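Local coordinates for ATP phosphoribosyltransferase regulatory subunit (Bacillus halodurans, PDB 3OD1), which is probably required, together with the HisG subunit, for the first step of histidine biosynthesis, and may allow histidine to feedback-regulate ATP phosphoribosyltransferase activity, at residues 282-287 and 291-296; 146-151 and 314-319; 195-200 and 222-227; 25-30 and 125-130. All blocks are in the same frame, centred on the assembly; numbering follows the deposited sequence.

Contact 1 (282-287 and 291-296)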
loop_
_atom_site.group_PDB
_atom_site.type_symbol
_atom_site.label_atom_id
_atom_site.label_comp_id
_atom_site.label_asym_id
_atom_site.label_seq_id
_atom_site.Cartn_x
_atom_site.Cartn_y
_atom_site.Cartn_z
ATOM N N VAL B 282 19.664 4.487 20.617
ATOM C CA VAL B 282 18.220 4.422 20.406
ATOM C C VAL B 282 17.662 5.839 20.440
ATOM O O VAL B 282 18.245 6.725 21.070
ATOM C CB VAL B 282 17.500 3.553 21.475
ATOM C CG1 VAL B 282 17.799 2.090 21.247
ATOM C CG2 VAL B 282 17.907 3.974 22.899
ATOM N N PHE B 283 16.549 6.050 19.743
ATOM C CA PHE B 283 15.930 7.364 19.687
ATOM C C PHE B 283 14.432 7.292 19.424
ATOM O O PHE B 283 13.922 6.294 18.909
ATOM C CB PHE B 283 16.610 8.265 18.650
ATOM C CG PHE B 283 16.694 7.670 17.274
ATOM C CD1 PHE B 283 15.689 7.892 16.344
ATOM C CD2 PHE B 283 17.795 6.910 16.895
ATOM C CE1 PHE B 283 15.763 7.351 15.063
ATOM C CE2 PHE B 283 17.874 6.364 15.610
ATOM C CZ PHE B 283 16.855 6.579 14.702
ATOM N N GLU B 284 13.735 8.358 19.791
ATOM C CA GLU B 284 12.326 8.478 19.459
ATOM C C GLU B 284 11.959 9.934 19.267
ATOM O O GLU B 284 12.547 10.817 19.898
ATOM C CB GLU B 284 11.454 7.816 20.526
ATOM C CG GLU B 284 11.563 8.452 21.878
ATOM C CD GLU B 284 10.725 7.734 22.916
ATOM O OE1 GLU B 284 10.234 6.614 22.634
ATOM O OE2 GLU B 284 10.561 8.300 24.010
ATOM N N GLY B 285 10.994 10.184 18.382
ATOM C CA GLY B 285 10.618 11.538 18.036
ATOM C C GLY B 285 9.247 11.878 18.570
ATOM O O GLY B 285 8.351 11.030 18.571
ATOM N N TYR B 286 9.097 13.119 19.027
ATOM C CA TYR B 286 7.843 13.641 19.568
ATOM C C TYR B 286 7.514 14.957 18.875
ATOM O O TYR B 286 8.400 15.776 18.653
ATOM C CB TYR B 286 7.983 13.925 21.073
ATOM C CG TYR B 286 8.091 12.680 21.935
ATOM C CD1 TYR B 286 6.945 12.049 22.413
ATOM C CD2 TYR B 286 9.330 12.146 22.278
ATOM C CE1 TYR B 286 7.023 10.916 23.184
ATOM C CE2 TYR B 286 9.423 11.001 23.061
ATOM C CZ TYR B 286 8.259 10.394 23.513
ATOM O OH TYR B 286 8.299 9.258 24.296
ATOM N N GLY B 287 6.244 15.170 18.551
ATOM C CA GLY B 287 5.812 16.487 18.118
ATOM C C GLY B 287 5.882 17.469 19.282
ATOM O O GLY B 287 6.114 17.060 20.421
ATOM N N GLY B 291 2.699 13.735 23.888
ATOM C CA GLY B 291 1.841 12.582 23.670
ATOM C C GLY B 291 2.690 11.381 23.272
ATOM O O GLY B 291 3.866 11.314 23.621
ATOM N N VAL B 292 2.111 10.431 22.545
ATOM C CA VAL B 292 2.863 9.245 22.142
ATOM C C VAL B 292 3.921 9.597 21.097
ATOM O O VAL B 292 3.684 10.428 20.232
ATOM C CB VAL B 292 1.930 8.149 21.589
ATOM C CG1 VAL B 292 0.906 7.748 22.638
ATOM C CG2 VAL B 292 1.221 8.640 20.335
ATOM N N PRO B 293 5.103 8.971 21.182
ATOM C CA PRO B 293 6.123 9.190 20.149
ATOM C C PRO B 293 5.553 8.926 18.751
ATOM O O PRO B 293 4.800 7.971 18.562
ATOM C CB PRO B 293 7.185 8.127 20.465
ATOM C CG PRO B 293 6.927 7.685 21.820
ATOM C CD PRO B 293 5.479 7.899 22.117
ATOM N N LEU B 294 5.921 9.763 17.792
ATOM C CA LEU B 294 5.506 9.587 16.397
ATOM C C LEU B 294 6.418 8.619 15.649
ATOM O O LEU B 294 6.003 7.989 14.659
ATOM C CB LEU B 294 5.544 10.927 15.669
ATOM C CG LEU B 294 4.901 12.140 16.344
ATOM C CD1 LEU B 294 5.112 13.381 15.499
ATOM C CD2 LEU B 294 3.412 11.912 16.601
ATOM N N CYS B 295 7.664 8.516 16.113
ATOM C CA CYS B 295 8.676 7.717 15.422
ATOM C C CYS B 295 9.765 7.257 16.371
ATOM O O CYS B 295 9.895 7.769 17.491
ATOM C CB CYS B 295 9.308 8.532 14.296
ATOM S SG CYS B 295 9.996 10.089 14.859
ATOM N N SER B 296 10.562 6.300 15.912
ATOM C CA SER B 296 11.609 5.738 16.749
ATOM C C SER B 296 12.572 4.936 15.899
ATOM O O SER B 296 12.249 4.556 14.772
ATOM C CB SER B 296 11.005 4.855 17.839
ATOM O OG SER B 296 10.416 3.692 17.279
HETATM O O HOH W 1 4.579 13.010 19.825
#
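A beta hairpin with a classic bulge brings Gly285 against Leu294 and Cys295, and shows how one extra residue can be absorbed while two strands stay joined. Gly285 N gives a bond to Cys295 O (2.8 Å). Gly285 O in turn accepts from Leu294 N at 2.8 Å. Both residues of the bulge thus face a single glycine. Its lack of a side chain matters, because Cys295 SG packs at 3.5 Å from Gly285 CA and a beta carbon there would collide with the sulfur. Beyond the bulge, Glu284 and Ser296 form a non-hydrogen-bonded antiparallel pair whose CB atoms approach to 4.0 Å.

Nearer the turn, Tyr286 and Pro293 run alongside each other in the same direction. Tyr286 CG stands beside its own backbone N (chi1 -70°), which lays the ring along the proline. Pro293 CB sits over one face of the Tyr286 ring, off its centre, in a CH-pi contact of 4.2 Å to the centroid, while Gly291 O meets the ring edge in plane. Tyr286 OH gives Glu284 OE2 a bond modelled at 2.5 Å, so short that its exact length is doubtful. A water bridges Gly287 N and Val292 O across the mouth of the turn.

Strand 281-286 continues the sheet through Ala164 and Gly166 of strand 162-167, strand 295-298 lies next to strand 313-319, and helix 139-155 packs on Phe283 and Cys295.

Contact 2 (146-151 and 314-319); sequences IALMIA and TGFGVR
Met149, a selenomethionine in the crystal, illustrates how a flexible side chain can pave an aromatic ring, here that of Phe316. Met149 CG stands over the centre of the Phe316 ring, 3.7 Å from the centroid and 11° off the normal, a CH-pi contact. Farther along, Met149 SE lies obliquely to the ring at 4.3 Å from the Phe316 centroid, a Met-aromatic contact. The methionine runs out extended from chi1 of -162° and bends only at chi3, with its CB near CD2 and CE2 of the ring and its SE beside the CB and CG end of the phenylalanine. Leu148 approaches differently: it crosses the phenylalanine at about a right angle, and Leu148 CG meets the ring edge at Phe316 CE2, 4.1 Å away. One helix turn therefore supplies both a lid and a side wall to the same ring. An alanine replacing Phe316 would probably leave Met149 without the surface on which it lies and open a gap between helix and sheet. Phe283, from the neighbouring hairpin, touches both Phe316 and Met149 and extends this apolar cluster. The glycine-rich strand 313-319, ending in Arg319 just before helix 320-327, is consistent with motif 3 of class II aminoacyl-tRNA synthetases, here with helix 139-155 packed on the core sheet.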
loop_
_atom_site.group_PDB
_atom_site.type_symbol
_atom_site.label_atom_id
_atom_site.label_comp_id
_atom_site.label_asym_id
_atom_site.label_seq_id
_atom_site.Cartn_x
_atom_site.Cartn_y
_atom_site.Cartn_z
ATOM N N ILE B 146 19.270 9.582 11.790
ATOM C CA ILE B 146 18.553 10.546 12.621
ATOM C C ILE B 146 18.346 11.848 11.853
ATOM O O ILE B 146 17.251 12.407 11.864
ATOM C CB ILE B 146 19.284 10.817 13.960
ATOM C CG1 ILE B 146 19.244 9.564 14.857
ATOM C CG2 ILE B 146 18.667 12.009 14.658
ATOM C CD1 ILE B 146 20.091 9.682 16.141
ATOM N N ALA B 147 19.398 12.305 11.172
ATOM C CA ALA B 147 19.344 13.511 10.355
ATOM C C ALA B 147 18.353 13.387 9.201
ATOM O O ALA B 147 17.676 14.350 8.858
ATOM C CB ALA B 147 20.741 13.872 9.837
ATOM N N LEU B 148 18.282 12.209 8.592
ATOM C CA LEU B 148 17.297 11.955 7.550
ATOM C C LEU B 148 15.885 12.012 8.133
ATOM O O LEU B 148 15.010 12.668 7.579
ATOM C CB LEU B 148 17.557 10.606 6.881
ATOM C CG LEU B 148 16.508 10.081 5.890
ATOM C CD1 LEU B 148 16.178 11.129 4.823
ATOM C CD2 LEU B 148 17.010 8.789 5.255
HETATM N N MSE B 149 15.668 11.351 9.266
HETATM C CA MSE B 149 14.353 11.384 9.896
HETATM C C MSE B 149 13.899 12.820 10.148
HETATM O O MSE B 149 12.733 13.176 9.901
HETATM C CB MSE B 149 14.362 10.618 11.217
HETATM C CG MSE B 149 12.945 10.255 11.690
HETATM SE SE MSE B 149 12.911 9.209 13.341
HETATM C CE MSE B 149 13.612 10.524 14.582
ATOM N N ILE B 150 14.818 13.632 10.669
ATOM C CA ILE B 150 14.524 15.020 10.971
ATOM C C ILE B 150 14.212 15.791 9.693
ATOM O O ILE B 150 13.289 16.610 9.660
ATOM C CB ILE B 150 15.690 15.683 11.751
ATOM C CG1 ILE B 150 15.791 15.057 13.151
ATOM C CG2 ILE B 150 15.519 17.216 11.790
ATOM C CD1 ILE B 150 16.963 15.522 13.981
ATOM N N ALA B 151 14.967 15.523 8.629
ATOM C CA ALA B 151 14.745 16.229 7.373
ATOM C C ALA B 151 13.421 15.801 6.741
ATOM O O ALA B 151 12.706 16.611 6.128
ATOM C CB ALA B 151 15.905 16.007 6.424
ATOM N N THR B 314 21.120 -0.074 11.500
ATOM C CA THR B 314 20.281 0.879 12.204
ATOM C C THR B 314 19.179 1.354 11.277
ATOM O O THR B 314 19.099 0.902 10.138
ATOM C CB THR B 314 21.089 2.056 12.800
ATOM O OG1 THR B 314 20.206 2.903 13.542
ATOM C CG2 THR B 314 21.786 2.867 11.707
ATOM N N GLY B 315 18.320 2.248 11.762
ATOM C CA GLY B 315 17.245 2.770 10.943
ATOM C C GLY B 315 16.171 3.414 11.794
ATOM O O GLY B 315 16.375 3.625 12.982
ATOM N N PHE B 316 15.045 3.758 11.179
ATOM C CA PHE B 316 13.929 4.333 11.916
ATOM C C PHE B 316 12.600 3.951 11.273
ATOM O O PHE B 316 12.540 3.552 10.103
ATOM C CB PHE B 316 14.046 5.863 12.026
ATOM C CG PHE B 316 13.849 6.606 10.711
ATOM C CD1 PHE B 316 12.573 6.867 10.221
ATOM C CD2 PHE B 316 14.943 7.068 9.986
ATOM C CE1 PHE B 316 12.395 7.550 9.031
ATOM C CE2 PHE B 316 14.770 7.763 8.795
ATOM C CZ PHE B 316 13.505 8.013 8.321
ATOM N N GLY B 317 11.540 4.076 12.060
ATOM C CA GLY B 317 10.184 3.896 11.578
ATOM C C GLY B 317 9.325 5.065 12.039
ATOM O O GLY B 317 9.538 5.603 13.123
ATOM N N VAL B 318 8.372 5.459 11.201
ATOM C CA VAL B 318 7.437 6.534 11.509
ATOM C C VAL B 318 6.010 5.999 11.457
ATOM O O VAL B 318 5.632 5.379 10.470
ATOM C CB VAL B 318 7.556 7.673 10.488
ATOM C CG1 VAL B 318 6.557 8.800 10.825
ATOM C CG2 VAL B 318 8.998 8.204 10.450
ATOM N N ARG B 319 5.237 6.234 12.515
ATOM C CA ARG B 319 3.804 5.900 12.543
ATOM C C ARG B 319 3.007 6.975 11.836
ATOM O O ARG B 319 2.848 8.071 12.365
ATOM C CB ARG B 319 3.300 5.793 13.985
ATOM C CG ARG B 319 3.555 4.454 14.647
ATOM C CD ARG B 319 2.598 3.411 14.112
ATOM N NE ARG B 319 1.188 3.796 14.236
ATOM C CZ ARG B 319 0.387 3.436 15.242
ATOM N NH1 ARG B 319 -0.877 3.834 15.257
ATOM N NH2 ARG B 319 0.842 2.682 16.237
#

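Contact 3 (195-200 and 222-227); sequences KNYVGY and SLRGGR
Tyr197 and Arg224 meet where the first turn of helix 197-206 faces the edge strand 224-225 of the large sheet. That turn follows a helix-to-helix junction: Lys195, at positive phi, closes helix 182-193 in a Schellman motif, Asn196 is the N-cap of the next helix, and Tyr197 is its first residue. The two side chains reach for each other from facing sides. In both, CG lies beside the backbone N and anti to the carbonyl carbon (chi1 -64° in Tyr197). The tyrosine's chi2 is close to zero (6°), an unusual setting of the ring, and the arginine bends at chi3. The guanidinium and phenol planes stand 81° apart. The phenol oxygen rests over one face of the guanidinium, off its centre, while NE lies at the ring edge. Tyr197 OH and Arg224 NE are 3.3 Å apart, but the angle is too poor for a hydrogen bond. Each polar end is instead satisfied nearby: the hydroxyl bonds to Thr270 OG1, and NE forms a salt bridge with Asp268 OD1, which probably offsets much of the arginine's charge. The start of the tyrosine's helix is held by Asn196 OD1, which accepts from Gly199 N at 2.8 Å, the donor lying above the amide plane.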
loop_
_atom_site.group_PDB
_atom_site.type_symbol
_atom_site.label_atom_id
_atom_site.label_comp_id
_atom_site.label_asym_id
_atom_site.label_seq_id
_atom_site.Cartn_x
_atom_site.Cartn_y
_atom_site.Cartn_z
ATOM N N LYS B 195 8.777 2.995 31.864
ATOM C CA LYS B 195 8.843 4.399 32.280
ATOM C C LYS B 195 8.238 4.622 33.663
ATOM O O LYS B 195 7.652 5.665 33.953
ATOM C CB LYS B 195 8.212 5.307 31.221
ATOM C CG LYS B 195 8.886 5.132 29.871
ATOM C CD LYS B 195 8.285 6.018 28.821
ATOM C CE LYS B 195 8.757 5.607 27.437
ATOM N NZ LYS B 195 10.220 5.744 27.266
ATOM N N ASN B 196 8.411 3.624 34.518
ATOM C CA ASN B 196 7.937 3.687 35.887
ATOM C C ASN B 196 9.052 4.124 36.856
ATOM O O ASN B 196 9.659 3.289 37.537
ATOM C CB ASN B 196 7.375 2.317 36.275
ATOM C CG ASN B 196 6.752 2.312 37.649
ATOM O OD1 ASN B 196 6.704 3.337 38.329
ATOM N ND2 ASN B 196 6.271 1.151 38.069
ATOM N N TYR B 197 9.322 5.429 36.910
ATOM C CA TYR B 197 10.375 5.955 37.781
ATOM C C TYR B 197 10.010 5.772 39.248
ATOM O O TYR B 197 10.878 5.554 40.096
ATOM C CB TYR B 197 10.627 7.444 37.518
ATOM C CG TYR B 197 11.146 7.796 36.136
ATOM C CD1 TYR B 197 11.260 6.834 35.136
ATOM C CD2 TYR B 197 11.518 9.108 35.833
ATOM C CE1 TYR B 197 11.732 7.176 33.869
ATOM C CE2 TYR B 197 11.990 9.454 34.582
ATOM C CZ TYR B 197 12.090 8.490 33.602
ATOM O OH TYR B 197 12.553 8.854 32.360
ATOM N N VAL B 198 8.722 5.879 39.547
ATOM C CA VAL B 198 8.251 5.718 40.914
ATOM C C VAL B 198 8.622 4.328 41.418
ATOM O O VAL B 198 9.221 4.182 42.483
ATOM C CB VAL B 198 6.725 5.937 41.011
ATOM C CG1 VAL B 198 6.228 5.634 42.411
ATOM C CG2 VAL B 198 6.373 7.366 40.614
ATOM N N GLY B 199 8.270 3.309 40.640
ATOM C CA GLY B 199 8.601 1.937 40.978
ATOM C C GLY B 199 10.105 1.728 41.012
ATOM O O GLY B 199 10.630 1.017 41.869
ATOM N N TYR B 200 10.791 2.368 40.072
ATOM C CA TYR B 200 12.238 2.281 39.950
ATOM C C TYR B 200 12.944 2.818 41.192
ATOM O O TYR B 200 13.845 2.164 41.727
ATOM C CB TYR B 200 12.688 3.038 38.701
ATOM C CG TYR B 200 14.180 3.104 38.470
ATOM C CD1 TYR B 200 14.794 2.289 37.526
ATOM C CD2 TYR B 200 14.970 4.012 39.165
ATOM C CE1 TYR B 200 16.152 2.364 37.292
ATOM C CE2 TYR B 200 16.329 4.091 38.942
ATOM C CZ TYR B 200 16.913 3.264 38.007
ATOM O OH TYR B 200 18.266 3.352 37.781
ATOM N N SER B 222 18.040 11.287 36.186
ATOM C CA SER B 222 18.208 12.717 35.963
ATOM C C SER B 222 18.897 13.036 34.642
ATOM O O SER B 222 18.971 14.198 34.257
ATOM C CB SER B 222 18.993 13.349 37.116
ATOM O OG SER B 222 18.120 13.724 38.166
ATOM N N LEU B 223 19.410 12.014 33.959
ATOM C CA LEU B 223 20.188 12.227 32.736
ATOM C C LEU B 223 19.272 12.480 31.545
ATOM O O LEU B 223 19.181 11.668 30.622
ATOM C CB LEU B 223 21.111 11.033 32.466
ATOM C CG LEU B 223 22.101 10.704 33.579
ATOM C CD1 LEU B 223 22.838 9.392 33.300
ATOM C CD2 LEU B 223 23.087 11.868 33.786
ATOM N N ARG B 224 18.587 13.616 31.581
ATOM C CA ARG B 224 17.597 13.958 30.576
ATOM C C ARG B 224 17.674 15.454 30.332
ATOM O O ARG B 224 17.297 16.247 31.197
ATOM C CB ARG B 224 16.192 13.590 31.067
ATOM C CG ARG B 224 16.098 12.227 31.739
ATOM C CD ARG B 224 14.661 11.881 32.103
ATOM N NE ARG B 224 13.853 11.483 30.946
ATOM C CZ ARG B 224 12.693 12.042 30.630
ATOM N NH1 ARG B 224 12.231 13.040 31.372
ATOM N NH2 ARG B 224 12.008 11.619 29.567
ATOM N N GLY B 225 18.174 15.842 29.162
ATOM C CA GLY B 225 18.295 17.246 28.812
ATOM C C GLY B 225 19.078 17.484 27.536
ATOM O O GLY B 225 18.926 16.759 26.552
ATOM N N GLY B 226 19.923 18.509 27.559
ATOM C CA GLY B 226 20.702 18.893 26.398
ATOM C C GLY B 226 22.037 18.179 26.359
ATOM O O GLY B 226 22.271 17.241 27.122
ATOM N N ARG B 227 22.917 18.634 25.471
ATOM C CA ARG B 227 24.251 18.061 25.319
ATOM C C ARG B 227 24.974 17.936 26.667
ATOM O O ARG B 227 25.886 17.119 26.824
ATOM C CB ARG B 227 25.071 18.920 24.348
ATOM C CG ARG B 227 26.322 18.262 23.785
ATOM C CD ARG B 227 27.541 19.151 24.005
ATOM N NE ARG B 227 28.257 19.496 22.776
ATOM C CZ ARG B 227 28.276 20.712 22.234
ATOM N NH1 ARG B 227 27.609 21.709 22.802
ATOM N NH2 ARG B 227 28.965 20.933 21.121
#

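Contact 4 (25-30 and 125-130)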
loop_
_atom_site.group_PDB
_atom_site.type_symbol
_atom_site.label_atom_id
_atom_site.label_comp_id
_atom_site.label_asym_id
_atom_site.label_seq_id
_atom_site.Cartn_x
_atom_site.Cartn_y
_atom_site.Cartn_z
ATOM N N LYS B 25 -6.077 11.712 1.194
ATOM C CA LYS B 25 -5.300 12.725 0.480
ATOM C C LYS B 25 -4.261 13.362 1.395
ATOM O O LYS B 25 -3.131 13.600 0.980
ATOM C CB LYS B 25 -6.189 13.842 -0.075
ATOM C CG LYS B 25 -7.198 13.418 -1.140
ATOM C CD LYS B 25 -7.826 14.639 -1.830
ATOM C CE LYS B 25 -9.071 14.272 -2.658
ATOM N NZ LYS B 25 -10.322 14.178 -1.828
ATOM N N THR B 26 -4.671 13.678 2.619
ATOM C CA THR B 26 -3.774 14.287 3.602
ATOM C C THR B 26 -2.593 13.380 3.924
ATOM O O THR B 26 -1.450 13.823 3.929
ATOM C CB THR B 26 -4.521 14.614 4.901
ATOM O OG1 THR B 26 -5.595 15.503 4.596
ATOM C CG2 THR B 26 -3.585 15.289 5.923
ATOM N N LYS B 27 -2.884 12.112 4.188
ATOM C CA LYS B 27 -1.861 11.145 4.536
ATOM C C LYS B 27 -0.935 10.932 3.350
ATOM O O LYS B 27 0.289 10.859 3.508
ATOM C CB LYS B 27 -2.502 9.833 4.976
ATOM C CG LYS B 27 -1.569 8.657 5.006
ATOM C CD LYS B 27 -2.161 7.485 4.235
ATOM C CE LYS B 27 -1.291 7.126 3.037
ATOM N NZ LYS B 27 -1.744 5.859 2.377
ATOM N N LYS B 28 -1.514 10.862 2.151
ATOM C CA LYS B 28 -0.706 10.653 0.959
ATOM C C LYS B 28 0.286 11.787 0.747
ATOM O O LYS B 28 1.472 11.531 0.503
ATOM C CB LYS B 28 -1.558 10.474 -0.286
ATOM C CG LYS B 28 -0.734 10.292 -1.558
ATOM C CD LYS B 28 -1.645 10.159 -2.765
ATOM C CE LYS B 28 -0.968 10.638 -4.039
ATOM N NZ LYS B 28 0.267 9.865 -4.304
ATOM N N ASN B 29 -0.183 13.032 0.832
ATOM C CA ASN B 29 0.726 14.164 0.665
ATOM C C ASN B 29 1.884 14.084 1.658
ATOM O O ASN B 29 3.051 14.265 1.287
ATOM C CB ASN B 29 0.010 15.500 0.844
ATOM C CG ASN B 29 0.985 16.676 0.905
ATOM O OD1 ASN B 29 1.746 16.911 -0.034
ATOM N ND2 ASN B 29 0.978 17.405 2.020
ATOM N N ILE B 30 1.558 13.823 2.923
ATOM C CA ILE B 30 2.585 13.682 3.963
ATOM C C ILE B 30 3.610 12.595 3.610
ATOM O O ILE B 30 4.813 12.847 3.614
ATOM C CB ILE B 30 1.946 13.452 5.361
ATOM C CG1 ILE B 30 1.274 14.743 5.829
ATOM C CG2 ILE B 30 2.987 12.973 6.380
ATOM C CD1 ILE B 30 0.403 14.587 7.058
ATOM N N GLU B 125 -4.093 -2.670 12.354
ATOM C CA GLU B 125 -3.459 -2.452 11.054
ATOM C C GLU B 125 -3.168 -0.970 10.907
ATOM O O GLU B 125 -4.070 -0.154 11.058
ATOM C CB GLU B 125 -4.378 -2.894 9.890
ATOM C CG GLU B 125 -3.760 -2.556 8.543
ATOM C CD GLU B 125 -4.614 -2.970 7.333
ATOM O OE1 GLU B 125 -5.789 -3.351 7.507
ATOM O OE2 GLU B 125 -4.097 -2.909 6.202
ATOM N N PHE B 126 -1.924 -0.609 10.610
ATOM C CA PHE B 126 -1.586 0.811 10.464
ATOM C C PHE B 126 -0.360 0.988 9.584
ATOM O O PHE B 126 0.470 0.098 9.483
ATOM C CB PHE B 126 -1.373 1.484 11.838
ATOM C CG PHE B 126 -0.271 0.871 12.648
ATOM C CD1 PHE B 126 1.054 1.177 12.382
ATOM C CD2 PHE B 126 -0.556 -0.012 13.672
ATOM C CE1 PHE B 126 2.083 0.607 13.137
ATOM C CE2 PHE B 126 0.458 -0.583 14.426
ATOM C CZ PHE B 126 1.780 -0.274 14.159
ATOM N N GLU B 127 -0.266 2.138 8.939
ATOM C CA GLU B 127 0.791 2.380 7.957
ATOM C C GLU B 127 2.069 2.905 8.622
ATOM O O GLU B 127 2.030 3.773 9.490
ATOM C CB GLU B 127 0.302 3.364 6.878
ATOM C CG GLU B 127 1.211 3.468 5.680
ATOM C CD GLU B 127 0.568 4.200 4.512
ATOM O OE1 GLU B 127 -0.413 4.945 4.736
ATOM O OE2 GLU B 127 1.058 4.033 3.370
ATOM N N GLN B 128 3.201 2.339 8.226
ATOM C CA GLN B 128 4.476 2.759 8.775
ATOM C C GLN B 128 5.442 3.014 7.638
ATOM O O GLN B 128 5.434 2.306 6.621
ATOM C CB GLN B 128 5.020 1.687 9.707
ATOM C CG GLN B 128 6.282 2.081 10.435
ATOM C CD GLN B 128 6.686 1.021 11.441
ATOM O OE1 GLN B 128 5.921 0.693 12.352
ATOM N NE2 GLN B 128 7.882 0.457 11.262
ATOM N N LEU B 129 6.276 4.028 7.814
ATOM C CA LEU B 129 7.244 4.389 6.794
ATOM C C LEU B 129 8.618 4.559 7.459
ATOM O O LEU B 129 8.721 5.042 8.586
ATOM C CB LEU B 129 6.748 5.660 6.087
ATOM C CG LEU B 129 7.555 6.521 5.131
ATOM C CD1 LEU B 129 6.587 7.463 4.407
ATOM C CD2 LEU B 129 8.599 7.331 5.895
ATOM N N GLY B 130 9.676 4.121 6.790
ATOM C CA GLY B 130 10.992 4.210 7.392
ATOM C C GLY B 130 12.089 3.694 6.489
ATOM O O GLY B 130 11.858 3.449 5.298
#
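With CG anti to the backbone N in both Lys27 (chi1 164°) and Glu127, each side chain leaves its backbone toward the other, and the two then cross at about a right angle. The glutamate stays extended. The lysine instead bends at chi2 and chi3, both of which lie away from the usual staggered values (-129° and 117°), and so swings its ammonium group in beside the carboxylate. The main partner of Lys27 NZ is Glu47 OE2 of the second subunit, with which it forms a salt bridge. Within its own chain, Lys27 NZ reaches Glu127 OE1 at 2.9 Å, a salt bridge whose hydrogen bond is weak; because OE1 is crowded in the model, its exact place is less sure. Glu127 OE2 stands 3.5 Å from Lys27 NZ and accepts from Gln109 NE2, an anchor that helps to hold the carboxylate's rotation.

A single cation here serves two acids, the general lesson of this pair. A methionine in place of Lys27 would probably leave both Glu127 and that neighbouring Glu47 without their shared positive mate. The contact thus links the fold of one chain to the dimer, consistent with motif 1 of class II synthetases, whose helix takes part in the dimer interface.

Helix 21-40 lies against the sheet here, with Leu129 packing on its Cys31 and Met34, while strand 125-134 runs between strands 104-113 and 313-319, and helix 320-327 touches Lys27 and Ile30.

Overall arrangement
All four contacts reach one mixed sheet, the core of a class II synthetase fold. Contact 4 closes first along the chain; contact 2 then spans a long loop that encloses contact 3 and, after it, the hairpin of contact 1. Contacts 1 and 2, with centres about 10 Å apart, share neighbouring strands, joined by Ser296 O to Gly317 N. Contact 2 also meets contact 4, their centres about 14 Å apart, through the adjoining strands 313-319 and 125-134. Contact 3 lies at the far edge strand, about 32 Å centre to centre from contact 4. The sheet thus runs from a subunit interface, through a buried core, to a helical periphery.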